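PDB 1LGY: triacylglycerol lipase from Rhizopus niveus, which hydrolyses ester bonds of triacylglycerols and of the partial glycerides derived from them, with a strong preference for positions 1 and 3. Local coordinates for residues Asn64-Arg69 and Tyr77-Gly82; Gly22-Ala27 and Ile140-Ser145; Thr54-Leu59 and Glu117-Asp122. All blocks are in the same frame, centred on the assembly; numbering follows the deposited sequence.

Contact 1: Asn64-Arg69 and Tyr77-Gly82; sequences NGYVLR and YLVFRG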
loop_
_atom_site.group_PDB
_atom_site.type_symbol
_atom_site.label_atom_id
_atom_site.label_comp_id
_atom_site.label_asym_id
_atom_site.label_seq_id
_atom_site.Cartn_x
_atom_site.Cartn_y
_atom_site.Cartn_z
ATOM N N ASN A 64 6.988 -5.098 8.861
ATOM C CA ASN A 64 6.395 -4.562 10.070
ATOM C C ASN A 64 5.065 -3.907 9.763
ATOM O O ASN A 64 4.749 -3.692 8.606
ATOM C CB ASN A 64 7.303 -3.563 10.689
ATOM C CG ASN A 64 8.682 -4.118 10.914
ATOM O OD1 ASN A 64 9.054 -4.358 12.041
ATOM N ND2 ASN A 64 9.474 -4.295 9.853
ATOM N N GLY A 65 4.219 -3.669 10.758
ATOM C CA GLY A 65 2.962 -3.034 10.475
ATOM C C GLY A 65 2.254 -2.654 11.743
ATOM O O GLY A 65 2.746 -2.931 12.832
ATOM N N TYR A 66 1.093 -2.049 11.666
ATOM C CA TYR A 66 0.350 -1.786 12.877
ATOM C C TYR A 66 -1.127 -1.570 12.680
ATOM O O TYR A 66 -1.549 -1.186 11.597
ATOM C CB TYR A 66 0.906 -0.578 13.557
ATOM C CG TYR A 66 0.832 0.735 12.800
ATOM C CD1 TYR A 66 -0.314 1.534 12.871
ATOM C CD2 TYR A 66 1.944 1.173 12.081
ATOM C CE1 TYR A 66 -0.355 2.777 12.226
ATOM C CE2 TYR A 66 1.913 2.419 11.438
ATOM C CZ TYR A 66 0.762 3.196 11.521
ATOM O OH TYR A 66 0.702 4.390 10.853
ATOM N N VAL A 67 -1.975 -1.800 13.684
ATOM C CA VAL A 67 -3.402 -1.494 13.539
ATOM C C VAL A 67 -3.592 -0.229 14.377
ATOM O O VAL A 67 -3.071 -0.094 15.490
ATOM C CB VAL A 67 -4.260 -2.662 14.078
ATOM C CG1 VAL A 67 -5.714 -2.266 14.019
ATOM C CG2 VAL A 67 -4.093 -3.916 13.207
ATOM N N LEU A 68 -4.313 0.739 13.844
ATOM C CA LEU A 68 -4.466 1.987 14.568
ATOM C C LEU A 68 -5.938 2.357 14.545
ATOM O O LEU A 68 -6.527 2.167 13.492
ATOM C CB LEU A 68 -3.608 3.004 13.847
ATOM C CG LEU A 68 -3.647 4.450 14.310
ATOM C CD1 LEU A 68 -2.630 4.696 15.392
ATOM C CD2 LEU A 68 -3.291 5.357 13.144
ATOM N N ARG A 69 -6.613 2.787 15.613
ATOM C CA ARG A 69 -7.997 3.270 15.520
ATOM C C ARG A 69 -8.040 4.765 15.830
ATOM O O ARG A 69 -7.227 5.340 16.556
ATOM C CB ARG A 69 -8.864 2.517 16.496
ATOM C CG ARG A 69 -10.343 2.769 16.347
ATOM C CD ARG A 69 -11.014 2.173 17.528
ATOM N NE ARG A 69 -10.730 2.960 18.709
ATOM C CZ ARG A 69 -10.436 2.372 19.856
ATOM N NH1 ARG A 69 -10.401 1.060 20.000
ATOM N NH2 ARG A 69 -10.064 3.107 20.878
ATOM N N TYR A 77 -7.036 1.910 10.714
ATOM C CA TYR A 77 -5.977 1.926 9.722
ATOM C C TYR A 77 -5.144 0.674 9.816
ATOM O O TYR A 77 -4.824 0.305 10.935
ATOM C CB TYR A 77 -5.044 3.111 9.952
ATOM C CG TYR A 77 -5.630 4.477 9.610
ATOM C CD1 TYR A 77 -5.630 4.909 8.283
ATOM C CD2 TYR A 77 -6.147 5.302 10.602
ATOM C CE1 TYR A 77 -6.144 6.150 7.939
ATOM C CE2 TYR A 77 -6.656 6.558 10.265
ATOM C CZ TYR A 77 -6.649 6.959 8.938
ATOM O OH TYR A 77 -7.163 8.179 8.590
ATOM N N LEU A 78 -4.766 0.016 8.719
ATOM C CA LEU A 78 -3.891 -1.136 8.786
ATOM C C LEU A 78 -2.699 -0.629 7.975
ATOM O O LEU A 78 -2.901 -0.237 6.821
ATOM C CB LEU A 78 -4.485 -2.273 8.082
ATOM C CG LEU A 78 -4.285 -3.740 8.447
ATOM C CD1 LEU A 78 -4.677 -4.507 7.186
ATOM C CD2 LEU A 78 -2.879 -4.088 8.916
ATOM N N VAL A 79 -1.462 -0.565 8.525
ATOM C CA VAL A 79 -0.362 0.071 7.800
ATOM C C VAL A 79 0.773 -0.896 7.730
ATOM O O VAL A 79 1.109 -1.497 8.738
ATOM C CB VAL A 79 0.065 1.371 8.549
ATOM C CG1 VAL A 79 1.316 2.013 7.964
ATOM C CG2 VAL A 79 -1.087 2.368 8.445
ATOM N N PHE A 80 1.422 -1.025 6.583
ATOM C CA PHE A 80 2.572 -1.930 6.450
ATOM C C PHE A 80 3.833 -1.276 5.919
ATOM O O PHE A 80 3.812 -0.198 5.332
ATOM C CB PHE A 80 2.328 -3.073 5.488
ATOM C CG PHE A 80 1.207 -4.027 5.821
ATOM C CD1 PHE A 80 -0.079 -3.724 5.406
ATOM C CD2 PHE A 80 1.473 -5.200 6.541
ATOM C CE1 PHE A 80 -1.113 -4.594 5.712
ATOM C CE2 PHE A 80 0.413 -6.054 6.830
ATOM C CZ PHE A 80 -0.876 -5.754 6.421
ATOM N N ARG A 81 4.951 -1.993 6.137
ATOM C CA ARG A 81 6.229 -1.672 5.493
ATOM C C ARG A 81 7.100 -2.929 5.477
ATOM O O ARG A 81 6.995 -3.771 6.363
ATOM C CB ARG A 81 7.022 -0.614 6.236
ATOM C CG ARG A 81 7.544 -1.041 7.595
ATOM C CD ARG A 81 8.596 -0.092 8.051
ATOM N NE ARG A 81 9.360 -0.768 9.055
ATOM C CZ ARG A 81 10.583 -1.152 8.742
ATOM N NH1 ARG A 81 11.122 -0.937 7.555
ATOM N NH2 ARG A 81 11.310 -1.761 9.641
ATOM N N GLY A 82 7.906 -3.115 4.432
ATOM C CA GLY A 82 8.931 -4.116 4.508
ATOM C C GLY A 82 10.196 -3.388 4.928
ATOM O O GLY A 82 10.213 -2.342 5.590
#

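Contact 2: Gly22-Ala27 and Ile140-Ser145; sequences GIAATA and IVTGHS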
loop_
_atom_site.group_PDB
_atom_site.type_symbol
_atom_site.label_atom_id
_atom_site.label_comp_id
_atom_site.label_asym_id
_atom_site.label_seq_id
_atom_site.Cartn_x
_atom_site.Cartn_y
_atom_site.Cartn_z
ATOM N N GLY A 22 1.622 10.250 4.022
ATOM C CA GLY A 22 2.041 10.607 5.380
ATOM C C GLY A 22 1.795 9.527 6.436
ATOM O O GLY A 22 2.613 9.371 7.352
ATOM N N ILE A 23 0.717 8.747 6.325
ATOM C CA ILE A 23 0.457 7.683 7.259
ATOM C C ILE A 23 1.360 6.537 6.896
ATOM O O ILE A 23 2.036 6.024 7.773
ATOM C CB ILE A 23 -1.020 7.270 7.182
ATOM C CG1 ILE A 23 -1.894 8.476 7.637
ATOM C CG2 ILE A 23 -1.252 6.056 8.067
ATOM C CD1 ILE A 23 -3.405 8.277 7.900
ATOM N N ALA A 24 1.471 6.157 5.621
ATOM C CA ALA A 24 2.449 5.141 5.227
ATOM C C ALA A 24 3.861 5.492 5.716
ATOM O O ALA A 24 4.571 4.587 6.113
ATOM C CB ALA A 24 2.468 5.019 3.732
ATOM N N ALA A 25 4.218 6.772 5.913
ATOM C CA ALA A 25 5.574 7.119 6.364
ATOM C C ALA A 25 5.882 6.885 7.815
ATOM O O ALA A 25 6.999 6.645 8.258
ATOM C CB ALA A 25 5.839 8.563 6.065
ATOM N N THR A 26 4.793 6.839 8.556
ATOM C CA THR A 26 4.845 6.610 9.982
ATOM C C THR A 26 5.308 5.228 10.309
ATOM O O THR A 26 5.906 5.030 11.359
ATOM C CB THR A 26 3.458 6.826 10.639
ATOM O OG1 THR A 26 2.554 5.817 10.195
ATOM C CG2 THR A 26 2.890 8.164 10.255
ATOM N N ALA A 27 5.083 4.284 9.390
ATOM C CA ALA A 27 5.450 2.906 9.647
ATOM C C ALA A 27 6.937 2.670 9.706
ATOM O O ALA A 27 7.353 1.607 10.177
ATOM C CB ALA A 27 4.890 1.982 8.583
ATOM N N ILE A 140 -8.993 1.599 6.460
ATOM C CA ILE A 140 -8.121 2.006 5.354
ATOM C C ILE A 140 -6.845 1.209 5.399
ATOM O O ILE A 140 -6.259 1.211 6.453
ATOM C CB ILE A 140 -7.829 3.471 5.473
ATOM C CG1 ILE A 140 -9.212 4.121 5.256
ATOM C CG2 ILE A 140 -6.713 3.920 4.572
ATOM C CD1 ILE A 140 -9.365 5.631 5.104
ATOM N N VAL A 141 -6.354 0.537 4.349
ATOM C CA VAL A 141 -5.107 -0.247 4.406
ATOM C C VAL A 141 -4.063 0.527 3.655
ATOM O O VAL A 141 -4.368 1.037 2.579
ATOM C CB VAL A 141 -5.261 -1.610 3.742
ATOM C CG1 VAL A 141 -4.027 -2.433 4.036
ATOM C CG2 VAL A 141 -6.537 -2.313 4.264
ATOM N N THR A 142 -2.846 0.645 4.142
ATOM C CA THR A 142 -1.897 1.448 3.403
ATOM C C THR A 142 -0.448 1.077 3.613
ATOM O O THR A 142 -0.109 0.398 4.578
ATOM C CB THR A 142 -2.157 2.929 3.771
ATOM O OG1 THR A 142 -1.605 3.647 2.686
ATOM C CG2 THR A 142 -1.521 3.432 5.021
ATOM N N GLY A 143 0.399 1.511 2.675
ATOM C CA GLY A 143 1.825 1.306 2.814
ATOM C C GLY A 143 2.622 1.881 1.654
ATOM O O GLY A 143 2.110 2.240 0.606
ATOM N N HIS A 144 3.900 2.014 1.873
ATOM C CA HIS A 144 4.874 2.401 0.869
ATOM C C HIS A 144 5.736 1.169 0.557
ATOM O O HIS A 144 5.805 0.209 1.340
ATOM C CB HIS A 144 5.715 3.526 1.444
ATOM C CG HIS A 144 6.895 3.946 0.610
ATOM N ND1 HIS A 144 8.148 3.676 0.879
ATOM C CD2 HIS A 144 6.850 4.661 -0.548
ATOM C CE1 HIS A 144 8.880 4.199 -0.057
ATOM N NE2 HIS A 144 8.088 4.788 -0.911
ATOM N N SER A 145 6.330 1.215 -0.637
ATOM C CA SER A 145 7.282 0.258 -1.149
ATOM C C SER A 145 6.856 -1.173 -0.973
ATOM O O SER A 145 5.752 -1.486 -1.394
ATOM C CB SER A 145 8.591 0.544 -0.459
ATOM O OG SER A 145 9.619 -0.015 -1.230
HETATM O O HOH W 1 4.247 2.531 4.659
#

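Contact 3: Thr54-Leu59 and Glu117-Asp122; sequences TTFTSL and EQVVND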
loop_
_atom_site.group_PDB
_atom_site.type_symbol
_atom_site.label_atom_id
_atom_site.label_comp_id
_atom_site.label_asym_id
_atom_site.label_seq_id
_atom_site.Cartn_x
_atom_site.Cartn_y
_atom_site.Cartn_z
ATOM N N THR A 54 -2.235 -2.370 17.889
ATOM C CA THR A 54 -1.188 -3.370 17.920
ATOM C C THR A 54 -0.047 -2.998 16.988
ATOM O O THR A 54 -0.219 -2.154 16.121
ATOM C CB THR A 54 -1.782 -4.730 17.509
ATOM O OG1 THR A 54 -1.012 -5.628 18.281
ATOM C CG2 THR A 54 -1.699 -5.130 16.018
ATOM N N THR A 55 1.134 -3.587 17.114
ATOM C CA THR A 55 2.153 -3.516 16.069
ATOM C C THR A 55 2.606 -4.949 15.933
ATOM O O THR A 55 2.482 -5.689 16.906
ATOM C CB THR A 55 3.341 -2.659 16.459
ATOM O OG1 THR A 55 4.016 -3.364 17.492
ATOM C CG2 THR A 55 2.940 -1.265 16.950
ATOM N N PHE A 56 3.086 -5.420 14.780
ATOM C CA PHE A 56 3.620 -6.764 14.623
ATOM C C PHE A 56 4.852 -6.586 13.741
ATOM O O PHE A 56 4.902 -5.740 12.832
ATOM C CB PHE A 56 2.646 -7.734 13.926
ATOM C CG PHE A 56 1.906 -7.155 12.733
ATOM C CD1 PHE A 56 2.490 -7.114 11.453
ATOM C CD2 PHE A 56 0.655 -6.569 12.931
ATOM C CE1 PHE A 56 1.828 -6.479 10.398
ATOM C CE2 PHE A 56 0.008 -5.933 11.859
ATOM C CZ PHE A 56 0.594 -5.886 10.591
ATOM N N THR A 57 5.848 -7.423 14.056
ATOM C CA THR A 57 7.112 -7.382 13.355
ATOM C C THR A 57 7.482 -8.787 12.909
ATOM O O THR A 57 7.349 -9.731 13.676
ATOM C CB THR A 57 8.162 -6.863 14.295
ATOM O OG1 THR A 57 7.789 -5.539 14.657
ATOM C CG2 THR A 57 9.534 -6.933 13.674
ATOM N N SER A 58 8.015 -8.977 11.710
ATOM C CA SER A 58 8.448 -10.300 11.301
ATOM C C SER A 58 9.938 -10.199 11.195
ATOM O O SER A 58 10.399 -9.628 10.232
ATOM C CB SER A 58 7.848 -10.698 9.941
ATOM O OG SER A 58 8.395 -11.910 9.425
ATOM N N LEU A 59 10.705 -10.777 12.124
ATOM C CA LEU A 59 12.133 -10.645 12.088
ATOM C C LEU A 59 12.768 -11.347 10.918
ATOM O O LEU A 59 13.797 -10.867 10.405
ATOM C CB LEU A 59 12.688 -11.163 13.366
ATOM C CG LEU A 59 12.231 -10.490 14.635
ATOM C CD1 LEU A 59 13.041 -11.023 15.741
ATOM C CD2 LEU A 59 12.423 -8.995 14.581
ATOM N N GLU A 117 1.829 -14.341 4.681
ATOM C CA GLU A 117 1.366 -15.434 5.511
ATOM C C GLU A 117 2.082 -15.353 6.811
ATOM O O GLU A 117 1.535 -15.835 7.800
ATOM C CB GLU A 117 1.673 -16.823 4.969
ATOM C CG GLU A 117 0.725 -17.365 3.929
ATOM C CD GLU A 117 1.368 -18.225 2.854
ATOM O OE1 GLU A 117 2.348 -18.939 3.072
ATOM O OE2 GLU A 117 0.865 -18.177 1.749
ATOM N N GLN A 118 3.264 -14.731 6.849
ATOM C CA GLN A 118 3.983 -14.628 8.117
ATOM C C GLN A 118 3.390 -13.682 9.112
ATOM O O GLN A 118 3.676 -13.775 10.302
ATOM C CB GLN A 118 5.379 -14.195 7.885
ATOM C CG GLN A 118 6.266 -15.359 7.461
ATOM C CD GLN A 118 7.534 -14.888 6.772
ATOM O OE1 GLN A 118 8.177 -15.676 6.094
ATOM N NE2 GLN A 118 7.969 -13.621 6.839
ATOM N N VAL A 119 2.576 -12.726 8.661
ATOM C CA VAL A 119 2.056 -11.720 9.585
ATOM C C VAL A 119 0.553 -11.623 9.655
ATOM O O VAL A 119 0.048 -10.785 10.395
ATOM C CB VAL A 119 2.634 -10.334 9.232
ATOM C CG1 VAL A 119 4.162 -10.485 9.293
ATOM C CG2 VAL A 119 2.191 -9.809 7.891
ATOM N N VAL A 120 -0.162 -12.518 8.971
ATOM C CA VAL A 120 -1.602 -12.392 8.860
ATOM C C VAL A 120 -2.220 -12.710 10.189
ATOM O O VAL A 120 -3.174 -12.032 10.538
ATOM C CB VAL A 120 -2.169 -13.344 7.662
ATOM C CG1 VAL A 120 -1.595 -14.743 7.695
ATOM C CG2 VAL A 120 -3.664 -13.615 7.814
ATOM N N ASN A 121 -1.677 -13.683 10.959
ATOM C CA ASN A 121 -2.279 -14.029 12.232
ATOM C C ASN A 121 -1.984 -12.991 13.299
ATOM O O ASN A 121 -2.521 -13.039 14.397
ATOM C CB ASN A 121 -1.792 -15.420 12.676
ATOM C CG ASN A 121 -2.217 -16.563 11.727
ATOM O OD1 ASN A 121 -1.410 -17.412 11.324
ATOM N ND2 ASN A 121 -3.478 -16.634 11.299
ATOM N N ASP A 122 -1.161 -11.994 12.982
ATOM C CA ASP A 122 -0.908 -10.901 13.879
ATOM C C ASP A 122 -1.790 -9.674 13.643
ATOM O O ASP A 122 -1.919 -8.852 14.556
ATOM C CB ASP A 122 0.523 -10.509 13.756
ATOM C CG ASP A 122 1.502 -11.566 14.178
ATOM O OD1 ASP A 122 1.177 -12.374 15.038
ATOM O OD2 ASP A 122 2.603 -11.566 13.631
#

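Contact 1: Asn64-Arg69 and Tyr77-Gly82
The Tyr66 ring lies over Val79: Val79 CB sits 3.7 Å from the ring centroid, 20° off the normal, a CH-pi contact displaced toward the rim. The two methyls reach the ring on that same flank, Val79 CG1 coming to 3.5 Å from Tyr66 CE2 and Val79 CG2 passing close to the hydroxyl end. What lays the ring flat on the valine is the first torsion of Tyr66, which sets CG between the backbone N and the carbonyl carbon (chi1 62°). Farther along the same face, Leu68 and Tyr77 point the same way side by side, Leu68 CD2 3.8 Å from Tyr77 CD2. At the other end the Asn64 amide and the Arg81 guanidinium lie side by side with their planes nearly parallel, 13° apart, Asn64 ND2 over one face of the guanidinium. ND2 and NH2 are both donors and do not bond to each other; Asp62 accepts a hydrogen bond from the amide and forms a long, weak ion pair with Arg81. Beneath these side chains runs an antiparallel beta hairpin, strands 63-70 and 75-81 of the central mixed sheet of the alpha/beta-hydrolase fold. Asn64 with Arg81, Tyr66 with Val79 and Leu68 with Tyr77 are its hydrogen-bonded pairs, with two bonds each; Asn64 N to Arg81 O measures 2.8 Å. In the non-hydrogen-bonded pair Gly65-Phe80 the CA atoms approach to 4.2 Å. Phe80 and Leu78 occupy the other face and pack on helix 146-161. On the tyrosine face, Ile23 of helix 11-26 touches Tyr66, Tyr77 and Val79, while the phenol oxygens of Tyr66 and Tyr77 are hydrogen-bonded to Thr26 and Lys19. At its nearest atoms the Arg81 side chain is about 7 Å from that of the catalytic Ser145.

Contact 2: Gly22-Ala27 and Ile140-Ser145
Ala24 sets its methyl against the backbone of the strand at Gly143 and His144, with Ala24 CB 3.8 Å from Gly143 C and equally close to His144 N. The CA atoms of Ala24 and Gly143 come within 4.6 Å. One residue earlier in each segment the contact is methyl to methyl: Ile23 CG2 meets Thr142 CG2 at 4.0 Å, the two side chains crossing at about a right angle. Thr142 is turned with OG1 opposite its own backbone N (chi1 -158°), and this puts CG2 between N and the carbonyl carbon, facing the helix. The hydroxyl is thereby left for the carbonyl of Phe173 in the neighbouring strand. The remaining link is through water: it donates to Ala24 O at 2.5 Å and accepts from His144 N at 2.9 Å, joining a helix carbonyl to a strand N-H. Helix 11-26 thus lies across strand 138-144, the axes of 22-26 and 140-144 passing 6.9 Å apart at -71°, where the strand runs into the nucleophile elbow at Ser145 of the alpha/beta-hydrolase fold. Ser145 has the positive phi of that tight turn, and its OG is hydrogen-bonded to His257. His144 starts toward the helix, CB 4.2 Å from Ala24 CB, but with CG trans to the backbone N (chi1 173°) the imidazole swings clear of the helix, stacks on the ring of His257 and bonds through ND1 to Tyr28. The Ile23 side chain also touches Trp46 of helix 41-46, while Val141, on the other face of the strand, packs on Ala151 and Ala154 of helix 146-161.

Contact 3: Thr54-Leu59 and Glu117-Asp122
Phe56, Asp122 and Val119 make up most of this contact between strand 51-58 and helix 110-133. Phe56 points toward the helix with its CG between the backbone N and the carbonyl carbon (chi1 42°), which brings the ring alongside Val119 and Asp122, three residues apart. On the Asp122 side the approach is through methylenes, Phe56 CB lying 3.5 Å from Asp122 CB, while the ring and carboxylate planes are 31° apart. Near Val119, Phe56 CD1 lies 3.9 Å from Val119 CB, and the two side chains cross at about a right angle. Val119 also serves the next inward-pointing residue of the strand: its CG1 touches Ser58 CB at 3.7 Å. Beyond it Ser58 OG lies 3.1 Å from Gln118 NE2, and that hydroxyl is hydrogen-bonded to Ser61. Strand 51-58 is an outermost strand of the central sheet, and the axes of 54-58 and 117-122 run nearly antiparallel, at 157°. Since the closest atoms of Phe56, Val119 and Asp122 are carbons, attraction here is chiefly van der Waals and hydrophobic, although the Asp122 carboxylate and carbonyl lie close by.

Strands 51-58, 63-70, 75-81 and 138-144 are successive neighbours in one mixed sheet, and the three contacts spread across it. Contact 1 pairs the two middle strands. Contact 2 joins strand 138-144 to helix 11-26, and contact 3 joins the outer strand 51-58 to helix 110-133. Contact 1 touches both others, its centre 7 Å from that of contact 2 and 10 Å from that of contact 3; contacts 2 and 3 are 16 Å apart between centres and do not meet. Along the chain, residues 22-27 come first, then 54-59, 64-69, 77-82, 117-122 and 140-145. The sheet thus links the outer helix packing of contact 3 to the strand leading to Ser145.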